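Local atomic coordinates of tetratricopeptide repeat protein (Parabacteroides merdae ATCC 43184, PDB entry 4R7S), a protein that is of unknown function but, as a tetratricopeptide repeat protein, probably offers a curved stack of helices for binding other proteins or peptides. Residues Ala198-Val203 against Tyr214-Lys219; Gly191-Ala196 against Gly218-Ala223; Arg175-Tyr180 against Phe204-Pro209; Gly157-Ser162 against Ala184-Met189. All blocks are in the same frame, centred on the assembly; numbering follows the deposited sequence.

Overall arrangement
The four contacts lie in the C-terminal half of a single all-helical chain and join successive antiparallel helices. Contact 4 pairs helix 159-172 with helix 178-189; contact 3 joins the start of helix 178-189 to the end of helix 193-206; contacts 1 and 2 both pair helix 193-206 with helix 211-223. The centres of contacts 1 and 2 are about 8 Å apart, and they touch through Ile200 and Ile220. The centre of contact 3 lies about 10, 17 and 18 Å from those of contacts 1, 2 and 4. Along the chain contact 4 closes before contacts 1 and 2 open, while contact 3 crosses all three; together they link four successive helices, consistent with a tetratricopeptide superhelix.

Contact 1: Ala198-Val203 against Tyr214-Lys219; sequences ADIEKV and YVLRGK. With EDO (1,2-ethanediol), chain G.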
loop_
_atom_site.group_PDB
_atom_site.type_symbol
_atom_site.label_atom_id
_atom_site.label_comp_id
_atom_site.label_asym_id
_atom_site.label_seq_id
_atom_site.Cartn_x
_atom_site.Cartn_y
_atom_site.Cartn_z
ATOM N N ALA A 198 22.965 -10.292 -6.482
ATOM C CA ALA A 198 23.668 -10.402 -5.214
ATOM C C ALA A 198 22.702 -10.038 -4.092
ATOM O O ALA A 198 22.558 -10.811 -3.149
ATOM C CB ALA A 198 24.890 -9.496 -5.208
ATOM N N ASP A 199 21.985 -8.895 -4.234
ATOM C CA ASP A 199 20.960 -8.432 -3.277
ATOM C C ASP A 199 19.801 -9.409 -3.190
ATOM O O ASP A 199 19.369 -9.732 -2.075
ATOM C CB ASP A 199 20.437 -7.041 -3.639
ATOM C CG ASP A 199 21.232 -5.874 -3.065
ATOM O OD1 ASP A 199 22.165 -6.116 -2.268
ATOM O OD2 ASP A 199 20.907 -4.731 -3.386
ATOM N N ILE A 200 19.320 -9.910 -4.356
ATOM C CA ILE A 200 18.221 -10.873 -4.430
ATOM C C ILE A 200 18.591 -12.177 -3.684
ATOM O O ILE A 200 17.792 -12.688 -2.901
ATOM C CB ILE A 200 17.828 -11.110 -5.900
ATOM C CG1 ILE A 200 17.097 -9.859 -6.457
ATOM C CG2 ILE A 200 16.956 -12.385 -6.078
ATOM C CD1 ILE A 200 16.825 -9.873 -7.972
ATOM N N GLU A 201 19.816 -12.659 -3.882
ATOM C CA GLU A 201 20.369 -13.866 -3.263
ATOM C C GLU A 201 20.382 -13.738 -1.742
ATOM O O GLU A 201 20.173 -14.731 -1.042
ATOM C CB GLU A 201 21.799 -14.110 -3.793
ATOM C CG GLU A 201 22.482 -15.385 -3.298
ATOM C CD GLU A 201 21.789 -16.704 -3.604
ATOM O OE1 GLU A 201 21.206 -16.849 -4.705
ATOM O OE2 GLU A 201 21.846 -17.605 -2.735
ATOM N N LYS A 202 20.636 -12.518 -1.240
ATOM C CA LYS A 202 20.696 -12.245 0.188
ATOM C C LYS A 202 19.319 -12.455 0.822
ATOM O O LYS A 202 19.226 -13.095 1.859
ATOM C CB LYS A 202 21.242 -10.821 0.459
ATOM C CG LYS A 202 21.569 -10.573 1.931
ATOM C CD LYS A 202 22.904 -9.870 2.129
ATOM C CE LYS A 202 23.309 -9.826 3.592
ATOM N NZ LYS A 202 23.672 -11.171 4.139
ATOM N N VAL A 203 18.264 -11.952 0.184
ATOM C CA VAL A 203 16.891 -12.039 0.671
ATOM C C VAL A 203 16.419 -13.497 0.640
ATOM O O VAL A 203 15.792 -13.971 1.590
ATOM C CB VAL A 203 15.949 -11.137 -0.154
ATOM C CG1 VAL A 203 14.550 -11.089 0.468
ATOM C CG2 VAL A 203 16.522 -9.739 -0.285
ATOM N N TYR A 214 10.189 -12.309 -6.892
ATOM C CA TYR A 214 10.199 -13.463 -7.798
ATOM C C TYR A 214 10.100 -12.953 -9.236
ATOM O O TYR A 214 10.838 -13.437 -10.087
ATOM C CB TYR A 214 9.086 -14.470 -7.476
ATOM C CG TYR A 214 9.449 -15.490 -6.417
ATOM C CD1 TYR A 214 10.148 -16.649 -6.747
ATOM C CD2 TYR A 214 9.064 -15.316 -5.091
ATOM C CE1 TYR A 214 10.496 -17.591 -5.776
ATOM C CE2 TYR A 214 9.390 -16.261 -4.111
ATOM C CZ TYR A 214 10.087 -17.410 -4.463
ATOM O OH TYR A 214 10.364 -18.379 -3.518
ATOM N N VAL A 215 9.265 -11.910 -9.489
ATOM C CA VAL A 215 9.143 -11.275 -10.821
ATOM C C VAL A 215 10.510 -10.694 -11.205
ATOM O O VAL A 215 10.994 -10.966 -12.300
ATOM C CB VAL A 215 8.018 -10.202 -10.890
ATOM C CG1 VAL A 215 8.141 -9.320 -12.138
ATOM C CG2 VAL A 215 6.646 -10.844 -10.833
ATOM N N LEU A 216 11.145 -9.948 -10.268
ATOM C CA LEU A 216 12.459 -9.332 -10.427
ATOM C C LEU A 216 13.524 -10.381 -10.777
ATOM O O LEU A 216 14.235 -10.203 -11.776
ATOM C CB LEU A 216 12.870 -8.537 -9.170
ATOM C CG LEU A 216 14.053 -7.566 -9.388
ATOM C CD1 LEU A 216 13.745 -6.521 -10.482
ATOM C CD2 LEU A 216 14.470 -6.898 -8.104
ATOM N N ARG A 217 13.607 -11.484 -10.001
ATOM C CA ARG A 217 14.538 -12.564 -10.333
ATOM C C ARG A 217 14.183 -13.223 -11.697
ATOM O O ARG A 217 15.084 -13.596 -12.457
ATOM C CB ARG A 217 14.579 -13.627 -9.231
ATOM C CG ARG A 217 15.813 -14.523 -9.384
ATOM C CD ARG A 217 16.028 -15.398 -8.190
ATOM N NE ARG A 217 14.996 -16.423 -8.100
ATOM C CZ ARG A 217 15.055 -17.451 -7.271
ATOM N NH1 ARG A 217 16.082 -17.587 -6.444
ATOM N NH2 ARG A 217 14.080 -18.353 -7.254
ATOM N N GLY A 218 12.896 -13.337 -11.994
ATOM C CA GLY A 218 12.436 -13.924 -13.250
ATOM C C GLY A 218 12.840 -13.093 -14.453
ATOM O O GLY A 218 13.318 -13.627 -15.464
ATOM N N LYS A 219 12.705 -11.759 -14.314
ATOM C CA LYS A 219 13.048 -10.788 -15.341
ATOM C C LYS A 219 14.539 -10.803 -15.624
ATOM O O LYS A 219 14.945 -10.668 -16.791
ATOM C CB LYS A 219 12.592 -9.403 -14.929
ATOM C CG LYS A 219 11.137 -9.120 -15.254
ATOM C CD LYS A 219 10.899 -7.638 -15.123
ATOM C CE LYS A 219 9.449 -7.267 -14.978
ATOM N NZ LYS A 219 9.298 -6.071 -14.103
HETATM C C1 EDO G . 26.132 -17.668 -2.082
HETATM O O1 EDO G . 26.188 -16.333 -1.573
HETATM C C2 EDO G . 25.138 -18.527 -1.287
HETATM O O2 EDO G . 23.886 -17.874 -1.114
#
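Ile200 alone carries one side of this contact, dividing its two branches between Leu216 and Arg217. Chi1 of -72° puts CG1 beside the backbone N and CG2 anti to it, and Ile200 CG2 comes to 3.8 Å from Arg217 CD. The other branch, fully extended at chi2, reaches Leu216, where Ile200 CD1 lies 3.8 Å from Leu216 CD2. The evidence for a purely apolar interface is that every approach is carbon to carbon, at van der Waals distance. The Arg217 chain bends at chi3 (70°), which leaves its methylenes against the isoleucine while its head is engaged by others: NE is salt-bridged to Asp233 of helix 227-238, and the guanidinium makes a cation-pi contact with Phe204. Glu201 adds little, its OE1 standing 5.5 Å from Arg217 NH1; its other oxygen, OE2, accepts a 2.6 Å hydrogen bond from O2 of an ethanediol molecule probably left from crystallisation. If Ile200 were cut back to an alanine, the side chain would no longer span the helices, and the Leu216 methyl and Arg217 stem would probably be left without their shared partner. The nearest CA atoms, Ile200 and Arg217, are 7.2 Å apart, close enough for one branched side chain to fill the interval. Apolar packing of this kind between consecutive antiparallel helices is characteristic of the tetratricopeptide repeat fold.

Contact 2: Gly191-Ala196 against Gly218-Ala223; sequences GKNARA and GKIKLA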
loop_
_atom_site.group_PDB
_atom_site.type_symbol
_atom_site.label_atom_id
_atom_site.label_comp_id
_atom_site.label_asym_id
_atom_site.label_seq_id
_atom_site.Cartn_x
_atom_site.Cartn_y
_atom_site.Cartn_z
ATOM N N GLY A 191 20.515 -1.434 -15.055
ATOM C CA GLY A 191 21.137 -2.398 -15.965
ATOM C C GLY A 191 22.193 -3.238 -15.274
ATOM O O GLY A 191 22.910 -3.999 -15.925
ATOM N N LYS A 192 22.311 -3.099 -13.949
ATOM C CA LYS A 192 23.280 -3.790 -13.111
ATOM C C LYS A 192 22.675 -5.095 -12.575
ATOM O O LYS A 192 22.466 -5.271 -11.362
ATOM C CB LYS A 192 23.740 -2.870 -11.975
ATOM C CG LYS A 192 24.543 -1.649 -12.436
ATOM C CD LYS A 192 25.317 -1.053 -11.228
ATOM C CE LYS A 192 26.179 0.150 -11.561
ATOM N NZ LYS A 192 27.376 -0.191 -12.392
ATOM N N ASN A 193 22.411 -6.025 -13.497
ATOM C CA ASN A 193 21.759 -7.292 -13.198
ATOM C C ASN A 193 22.570 -8.199 -12.269
ATOM O O ASN A 193 21.989 -8.751 -11.350
ATOM C CB ASN A 193 21.410 -8.018 -14.485
ATOM C CG ASN A 193 20.347 -7.341 -15.336
ATOM O OD1 ASN A 193 19.666 -6.375 -14.949
ATOM N ND2 ASN A 193 20.148 -7.873 -16.526
ATOM N N ALA A 194 23.876 -8.359 -12.474
ATOM C CA ALA A 194 24.631 -9.234 -11.582
ATOM C C ALA A 194 24.627 -8.673 -10.154
ATOM O O ALA A 194 24.413 -9.445 -9.213
ATOM C CB ALA A 194 26.056 -9.438 -12.087
ATOM N N ARG A 195 24.783 -7.326 -10.005
ATOM C CA ARG A 195 24.744 -6.664 -8.689
ATOM C C ARG A 195 23.367 -6.854 -8.018
ATOM O O ARG A 195 23.313 -7.106 -6.808
ATOM C CB ARG A 195 25.088 -5.168 -8.770
ATOM C CG ARG A 195 25.453 -4.611 -7.380
ATOM C CD ARG A 195 26.191 -3.295 -7.451
ATOM N NE ARG A 195 26.564 -2.825 -6.119
ATOM C CZ ARG A 195 27.749 -3.012 -5.542
ATOM N NH1 ARG A 195 28.719 -3.663 -6.185
ATOM N NH2 ARG A 195 27.984 -2.536 -4.328
ATOM N N ALA A 196 22.270 -6.743 -8.821
ATOM C CA ALA A 196 20.901 -6.927 -8.366
ATOM C C ALA A 196 20.716 -8.326 -7.809
ATOM O O ALA A 196 20.120 -8.489 -6.738
ATOM C CB ALA A 196 19.935 -6.692 -9.515
ATOM N N GLY A 218 12.896 -13.337 -11.994
ATOM C CA GLY A 218 12.436 -13.924 -13.250
ATOM C C GLY A 218 12.840 -13.093 -14.453
ATOM O O GLY A 218 13.318 -13.627 -15.464
ATOM N N LYS A 219 12.705 -11.759 -14.314
ATOM C CA LYS A 219 13.048 -10.788 -15.341
ATOM C C LYS A 219 14.539 -10.803 -15.624
ATOM O O LYS A 219 14.945 -10.668 -16.791
ATOM C CB LYS A 219 12.592 -9.403 -14.929
ATOM C CG LYS A 219 11.137 -9.120 -15.254
ATOM C CD LYS A 219 10.899 -7.638 -15.123
ATOM C CE LYS A 219 9.449 -7.267 -14.978
ATOM N NZ LYS A 219 9.298 -6.071 -14.103
ATOM N N ILE A 220 15.359 -11.016 -14.569
ATOM C CA ILE A 220 16.819 -11.082 -14.709
ATOM C C ILE A 220 17.164 -12.387 -15.384
ATOM O O ILE A 220 17.898 -12.370 -16.377
ATOM C CB ILE A 220 17.563 -10.880 -13.368
ATOM C CG1 ILE A 220 17.525 -9.388 -12.956
ATOM C CG2 ILE A 220 18.998 -11.399 -13.455
ATOM C CD1 ILE A 220 17.601 -9.137 -11.443
ATOM N N LYS A 221 16.565 -13.507 -14.915
ATOM C CA LYS A 221 16.761 -14.823 -15.532
ATOM C C LYS A 221 16.429 -14.736 -17.028
ATOM O O LYS A 221 17.216 -15.249 -17.837
ATOM C CB LYS A 221 15.927 -15.889 -14.826
ATOM C CG LYS A 221 16.570 -16.334 -13.532
ATOM C CD LYS A 221 15.665 -17.267 -12.771
ATOM C CE LYS A 221 16.379 -17.827 -11.564
ATOM N NZ LYS A 221 15.412 -18.394 -10.583
ATOM N N LEU A 222 15.337 -14.004 -17.403
ATOM C CA LEU A 222 14.987 -13.753 -18.801
ATOM C C LEU A 222 16.173 -13.115 -19.552
ATOM O O LEU A 222 16.591 -13.639 -20.594
ATOM C CB LEU A 222 13.771 -12.825 -18.923
ATOM C CG LEU A 222 12.413 -13.382 -19.286
ATOM C CD1 LEU A 222 11.443 -12.236 -19.527
ATOM C CD2 LEU A 222 12.452 -14.264 -20.535
ATOM N N ALA A 223 16.724 -12.003 -19.005
ATOM C CA ALA A 223 17.858 -11.272 -19.590
ATOM C C ALA A 223 19.113 -12.155 -19.706
ATOM O O ALA A 223 19.922 -11.948 -20.616
ATOM C CB ALA A 223 18.170 -10.030 -18.760
#
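Asn193 meets Ile220 and Ala223 as its side chain runs from the start of helix 193-206 toward the end of helix 211-223. Its CB lies 4.3 Å from Ile220 CG2, a loose approach. Chi1 of -67° sets CG anti to the carbonyl carbon, and from there the amide passes alongside Ile220, the two chains running in opposite directions: Asn193 OD1 is 4.2 Å from Ile220 CG1. At the tip, Asn193 ND2 comes to 3.7 Å from Ala223 CB, a methyl that cannot accept its hydrogens. OD1 also touches the Phe188 ring of the preceding helix, so the amide is wedged among carbon atoms. One turn further on, Ala196 CB faces the end of the isoleucine, 3.9 Å from Ile220 CD1; that same methyl packs on Ile200, which extends the apolar seam inward. The backbone before Asn193 explains how it gets there. Gly191, with phi 87°, ends helix 178-189 in a Schellman motif, and Lys192 is the N-cap, its O accepting the N-H of Ala196 at 2.9 Å. Asn193 thus occupies the first turn of the new helix. Chemically, the contact grades from alkyl groups on its buried side to an amide at its more exposed end; since dispersion and shape hold it, with no directed polar bond between the segments, its neighbours across the contact offer little to fix which way the amide is flipped.

Contact 3: Arg175-Tyr180 against Phe204-Pro209; sequences RDWILY and FTESEP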
loop_
_atom_site.group_PDB
_atom_site.type_symbol
_atom_site.label_atom_id
_atom_site.label_comp_id
_atom_site.label_asym_id
_atom_site.label_seq_id
_atom_site.Cartn_x
_atom_site.Cartn_y
_atom_site.Cartn_z
ATOM N N ARG A 175 19.760 -5.809 8.480
ATOM C CA ARG A 175 18.957 -7.022 8.427
ATOM C C ARG A 175 17.490 -6.716 8.105
ATOM O O ARG A 175 16.661 -7.619 8.173
ATOM C CB ARG A 175 19.097 -7.835 9.719
ATOM C CG ARG A 175 20.403 -8.615 9.773
ATOM C CD ARG A 175 20.431 -9.586 10.939
ATOM N NE ARG A 175 21.138 -10.821 10.585
ATOM C CZ ARG A 175 20.553 -12.001 10.390
ATOM N NH1 ARG A 175 19.239 -12.134 10.541
ATOM N NH2 ARG A 175 21.280 -13.061 10.061
ATOM N N ASP A 176 17.174 -5.465 7.715
ATOM C CA ASP A 176 15.830 -5.107 7.261
ATOM C C ASP A 176 15.792 -5.488 5.772
ATOM O O ASP A 176 16.049 -4.670 4.878
ATOM C CB ASP A 176 15.516 -3.616 7.528
ATOM C CG ASP A 176 14.131 -3.132 7.090
ATOM O OD1 ASP A 176 13.265 -3.992 6.766
ATOM O OD2 ASP A 176 13.904 -1.896 7.094
ATOM N N TRP A 177 15.517 -6.765 5.528
ATOM C CA TRP A 177 15.551 -7.407 4.225
ATOM C C TRP A 177 14.746 -6.691 3.109
ATOM O O TRP A 177 15.233 -6.657 1.979
ATOM C CB TRP A 177 15.135 -8.874 4.347
ATOM C CG TRP A 177 15.892 -9.627 5.416
ATOM C CD1 TRP A 177 15.362 -10.228 6.519
ATOM C CD2 TRP A 177 17.321 -9.771 5.532
ATOM N NE1 TRP A 177 16.358 -10.797 7.275
ATOM C CE2 TRP A 177 17.572 -10.522 6.698
ATOM C CE3 TRP A 177 18.410 -9.396 4.726
ATOM C CZ2 TRP A 177 18.870 -10.859 7.109
ATOM C CZ3 TRP A 177 19.693 -9.756 5.116
ATOM C CH2 TRP A 177 19.914 -10.478 6.296
ATOM N N ILE A 178 13.610 -6.064 3.412
ATOM C CA ILE A 178 12.788 -5.381 2.400
ATOM C C ILE A 178 13.536 -4.194 1.733
ATOM O O ILE A 178 13.145 -3.721 0.658
ATOM C CB ILE A 178 11.418 -4.956 3.014
ATOM C CG1 ILE A 178 10.300 -4.935 1.973
ATOM C CG2 ILE A 178 11.482 -3.664 3.817
ATOM C CD1 ILE A 178 9.938 -6.339 1.362
ATOM N N LEU A 179 14.607 -3.727 2.377
ATOM C CA LEU A 179 15.441 -2.667 1.826
ATOM C C LEU A 179 16.282 -3.216 0.665
ATOM O O LEU A 179 16.515 -2.509 -0.308
ATOM C CB LEU A 179 16.348 -2.062 2.906
ATOM C CG LEU A 179 15.685 -1.342 4.076
ATOM C CD1 LEU A 179 16.715 -0.998 5.130
ATOM C CD2 LEU A 179 14.960 -0.084 3.617
ATOM N N TYR A 180 16.718 -4.484 0.769
ATOM C CA TYR A 180 17.517 -5.157 -0.259
ATOM C C TYR A 180 16.681 -5.383 -1.514
ATOM O O TYR A 180 17.221 -5.381 -2.613
ATOM C CB TYR A 180 18.074 -6.482 0.258
ATOM C CG TYR A 180 19.144 -6.349 1.313
ATOM C CD1 TYR A 180 18.811 -6.207 2.656
ATOM C CD2 TYR A 180 20.495 -6.438 0.982
ATOM C CE1 TYR A 180 19.793 -6.108 3.645
ATOM C CE2 TYR A 180 21.487 -6.358 1.963
ATOM C CZ TYR A 180 21.130 -6.185 3.295
ATOM O OH TYR A 180 22.091 -6.087 4.280
ATOM N N PHE A 204 16.714 -14.195 -0.464
ATOM C CA PHE A 204 16.325 -15.582 -0.648
ATOM C C PHE A 204 16.997 -16.465 0.373
ATOM O O PHE A 204 16.347 -17.377 0.866
ATOM C CB PHE A 204 16.651 -16.062 -2.069
ATOM C CG PHE A 204 15.516 -15.905 -3.056
ATOM C CD1 PHE A 204 15.353 -14.728 -3.772
ATOM C CD2 PHE A 204 14.628 -16.951 -3.294
ATOM C CE1 PHE A 204 14.299 -14.579 -4.677
ATOM C CE2 PHE A 204 13.583 -16.806 -4.208
ATOM C CZ PHE A 204 13.423 -15.618 -4.891
ATOM N N THR A 205 18.257 -16.168 0.744
ATOM C CA THR A 205 19.017 -16.981 1.699
ATOM C C THR A 205 18.577 -16.741 3.159
ATOM O O THR A 205 18.509 -17.698 3.939
ATOM C CB THR A 205 20.530 -16.716 1.522
ATOM O OG1 THR A 205 20.857 -16.812 0.128
ATOM C CG2 THR A 205 21.420 -17.691 2.321
ATOM N N GLU A 206 18.277 -15.486 3.514
ATOM C CA GLU A 206 18.000 -15.063 4.882
ATOM C C GLU A 206 16.542 -14.811 5.243
ATOM O O GLU A 206 16.253 -14.627 6.426
ATOM C CB GLU A 206 18.757 -13.752 5.148
ATOM C CG GLU A 206 20.266 -13.837 4.970
ATOM C CD GLU A 206 21.079 -14.367 6.131
ATOM O OE1 GLU A 206 20.499 -14.697 7.193
ATOM O OE2 GLU A 206 22.316 -14.450 5.968
ATOM N N SER A 207 15.640 -14.737 4.263
ATOM C CA SER A 207 14.253 -14.368 4.538
ATOM C C SER A 207 13.269 -15.098 3.567
ATOM O O SER A 207 13.609 -16.133 2.990
ATOM C CB SER A 207 14.140 -12.840 4.436
ATOM O OG SER A 207 12.834 -12.292 4.512
ATOM N N GLU A 208 12.033 -14.579 3.456
ATOM C CA GLU A 208 10.961 -15.079 2.603
ATOM C C GLU A 208 10.637 -13.953 1.584
ATOM O O GLU A 208 10.059 -12.927 1.958
ATOM C CB GLU A 208 9.737 -15.518 3.440
ATOM N N PRO A 209 11.112 -14.083 0.321
ATOM C CA PRO A 209 10.887 -13.008 -0.662
ATOM C C PRO A 209 9.411 -12.736 -0.987
ATOM O O PRO A 209 8.543 -13.605 -0.831
ATOM C CB PRO A 209 11.616 -13.520 -1.919
ATOM C CG PRO A 209 12.536 -14.581 -1.437
ATOM C CD PRO A 209 11.849 -15.214 -0.285
HETATM O O HOH W 1 17.799 -14.612 9.129
#
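Glu206 and Ser207 carry the second segment's side of this contact, both meeting Trp177. The segment begins with Phe204, whose ring meets Arg217 (cation-pi) and Tyr214 (edge-to-face) of helix 211-223. Glu206, in the last turn of helix 193-206, lays its CB over the six-membered ring of Trp177, 3.7 Å from the centroid and 20° off the normal, a CH-pi contact. The chain bends at chi2 (-83°), and the carboxylate lies nearly parallel to the indole, the planes 11° apart. Glu206 OE1 forms a long salt bridge of 3.4 Å with Arg175 NH2, the guanidinium and carboxylate planes nearly perpendicular. Water 1 accepts from Arg175 NH1 at 3.2 Å and donates to Glu206 O at 3.1 Å, with a weaker bond to OE1. Next comes Ser207, where the chain leaves helical geometry; its CB sits 3.6 Å from Trp177 CD1, on the five-membered part of the indole. Pro209 then folds back so that its CG lies 3.4 Å above the centre of the Phe204 ring. Arg175 O lies over the face of the indole opposite Glu206, toward its rim. With an alanine in place of Trp177, Glu206 CB and Ser207 CB would lose the ring they share, and the Glu206 chain would probably be freer to turn. The contact joins the beginning of one helical region to the end of the next, the antiparallel arrangement of helices in tetratricopeptide repeats.

Contact 4: Gly157-Ser162 against Ala184-Met189; sequences GNYDES and ADLYFM
This is a partly buried, mainly apolar contact between Tyr159 and Ser162 on the first turn of helix 159-172 and Leu186 and Met189 near the end of helix 178-189. The evidence is in Leu186, which extends CD1 between two partners. That methyl meets Tyr159 at the ring edge, near the ring plane, 3.6 Å from CD1 of the tyrosine, and it lies equally near Ser162 OG; the second methyl, CD2, is 3.7 Å from the same hydroxyl oxygen. Ser162 OG, anti to its own backbone N (chi1 -175°), is nevertheless satisfied by the carbonyl of Ala150 in helix 143-156, so this polar atom, though set against methyls, has a hydrogen-bond partner. Helices 159-172 and 178-189 follow each other in the chain and run antiparallel, the arrangement of adjacent helices in tetratricopeptide repeats, and helix 143-156 borders the same corner, where Lys154 touches Ser162 and Met189 and forms a salt bridge with Asp185. The turn leading in is a Schellman motif: Gly157, with phi 92°, closes helix 143-156, and its CA lies 3.8 Å above one face of the Tyr159 ring, near its rim. Farther out, Tyr159 CE1 approaches CB of Met189, a selenomethionine, at 4.3 Å. Tyr159 OH is 4.1 Å from Met189 CE. Water 2 bridges the remaining distance, 2.8 Å from Tyr159 OH and donating a weak bond to Met189 O at 3.3 Å.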
loop_
_atom_site.group_PDB
_atom_site.type_symbol
_atom_site.label_atom_id
_atom_site.label_comp_id
_atom_site.label_asym_id
_atom_site.label_seq_id
_atom_site.Cartn_x
_atom_site.Cartn_y
_atom_site.Cartn_z
ATOM N N GLY A 157 15.349 8.858 -12.444
ATOM C CA GLY A 157 16.586 8.511 -13.137
ATOM C C GLY A 157 17.836 8.971 -12.398
ATOM O O GLY A 157 18.926 8.902 -12.971
ATOM N N ASN A 158 17.716 9.449 -11.121
ATOM C CA ASN A 158 18.900 9.863 -10.338
ATOM C C ASN A 158 19.337 8.677 -9.517
ATOM O O ASN A 158 19.229 8.680 -8.290
ATOM C CB ASN A 158 18.656 11.128 -9.460
ATOM C CG ASN A 158 18.265 12.365 -10.236
ATOM O OD1 ASN A 158 18.509 12.496 -11.451
ATOM N ND2 ASN A 158 17.637 13.305 -9.548
ATOM N N TYR A 159 19.814 7.654 -10.231
ATOM C CA TYR A 159 20.208 6.343 -9.742
ATOM C C TYR A 159 21.272 6.393 -8.668
ATOM O O TYR A 159 21.168 5.642 -7.705
ATOM C CB TYR A 159 20.659 5.455 -10.910
ATOM C CG TYR A 159 19.557 5.237 -11.929
ATOM C CD1 TYR A 159 18.339 4.677 -11.558
ATOM C CD2 TYR A 159 19.727 5.608 -13.264
ATOM C CE1 TYR A 159 17.304 4.508 -12.479
ATOM C CE2 TYR A 159 18.708 5.410 -14.206
ATOM C CZ TYR A 159 17.494 4.864 -13.804
ATOM O OH TYR A 159 16.448 4.700 -14.687
ATOM N N ASP A 160 22.238 7.306 -8.778
ATOM C CA ASP A 160 23.311 7.442 -7.797
ATOM C C ASP A 160 22.800 7.990 -6.492
ATOM O O ASP A 160 23.299 7.604 -5.422
ATOM C CB ASP A 160 24.430 8.342 -8.340
ATOM C CG ASP A 160 25.225 7.743 -9.494
ATOM O OD1 ASP A 160 25.312 6.479 -9.577
ATOM O OD2 ASP A 160 25.806 8.530 -10.284
ATOM N N GLU A 161 21.819 8.906 -6.563
ATOM C CA GLU A 161 21.239 9.475 -5.352
ATOM C C GLU A 161 20.417 8.373 -4.656
ATOM O O GLU A 161 20.587 8.122 -3.454
ATOM C CB GLU A 161 20.411 10.742 -5.673
ATOM C CG GLU A 161 19.928 11.551 -4.466
ATOM C CD GLU A 161 20.842 11.825 -3.276
ATOM O OE1 GLU A 161 22.044 11.471 -3.321
ATOM O OE2 GLU A 161 20.328 12.367 -2.268
ATOM N N SER A 162 19.627 7.647 -5.455
ATOM C CA SER A 162 18.826 6.551 -4.981
ATOM C C SER A 162 19.704 5.490 -4.299
ATOM O O SER A 162 19.367 4.994 -3.215
ATOM C CB SER A 162 18.056 5.949 -6.151
ATOM O OG SER A 162 17.177 4.950 -5.673
ATOM N N ALA A 184 17.723 -3.885 -4.945
ATOM C CA ALA A 184 17.823 -4.805 -6.092
ATOM C C ALA A 184 17.038 -4.249 -7.294
ATOM O O ALA A 184 17.537 -4.281 -8.412
ATOM C CB ALA A 184 17.314 -6.202 -5.733
ATOM N N ASP A 185 15.842 -3.696 -7.046
ATOM C CA ASP A 185 14.992 -3.130 -8.093
ATOM C C ASP A 185 15.684 -1.944 -8.739
ATOM O O ASP A 185 15.582 -1.768 -9.959
ATOM C CB ASP A 185 13.603 -2.733 -7.553
ATOM C CG ASP A 185 12.608 -2.431 -8.664
ATOM O OD1 ASP A 185 12.300 -3.354 -9.451
ATOM O OD2 ASP A 185 12.180 -1.254 -8.780
ATOM N N LEU A 186 16.394 -1.146 -7.930
ATOM C CA LEU A 186 17.162 -0.006 -8.425
ATOM C C LEU A 186 18.291 -0.498 -9.323
ATOM O O LEU A 186 18.490 0.056 -10.405
ATOM C CB LEU A 186 17.746 0.830 -7.267
ATOM C CG LEU A 186 18.894 1.769 -7.648
ATOM C CD1 LEU A 186 18.397 2.960 -8.434
ATOM C CD2 LEU A 186 19.584 2.239 -6.440
ATOM N N TYR A 187 19.015 -1.547 -8.879
ATOM C CA TYR A 187 20.117 -2.101 -9.657
ATOM C C TYR A 187 19.619 -2.667 -10.996
ATOM O O TYR A 187 20.258 -2.436 -12.024
ATOM C CB TYR A 187 20.882 -3.144 -8.856
ATOM C CG TYR A 187 21.742 -2.555 -7.754
ATOM C CD1 TYR A 187 22.423 -1.350 -7.938
ATOM C CD2 TYR A 187 21.961 -3.252 -6.567
ATOM C CE1 TYR A 187 23.257 -0.827 -6.943
ATOM C CE2 TYR A 187 22.799 -2.744 -5.569
ATOM C CZ TYR A 187 23.435 -1.525 -5.756
ATOM O OH TYR A 187 24.263 -1.026 -4.779
ATOM N N PHE A 188 18.446 -3.306 -10.998
ATOM C CA PHE A 188 17.882 -3.832 -12.236
ATOM C C PHE A 188 17.551 -2.680 -13.170
ATOM O O PHE A 188 17.942 -2.730 -14.335
ATOM C CB PHE A 188 16.658 -4.698 -11.971
ATOM C CG PHE A 188 15.908 -5.116 -13.215
ATOM C CD1 PHE A 188 16.362 -6.166 -13.998
ATOM C CD2 PHE A 188 14.704 -4.509 -13.560
ATOM C CE1 PHE A 188 15.643 -6.587 -15.120
ATOM C CE2 PHE A 188 14.000 -4.910 -14.693
ATOM C CZ PHE A 188 14.471 -5.951 -15.465
HETATM N N MSE A 189 16.884 -1.620 -12.658
HETATM C CA MSE A 189 16.554 -0.460 -13.488
HETATM C C MSE A 189 17.802 0.262 -13.998
HETATM O O MSE A 189 17.707 1.050 -14.932
HETATM C CB MSE A 189 15.673 0.522 -12.738
HETATM C CG MSE A 189 14.270 0.025 -12.558
HETATM SE SE MSE A 189 13.147 1.389 -11.739
HETATM C CE MSE A 189 13.138 2.775 -13.258
HETATM O O HOH W 2 17.721 3.671 -17.018
#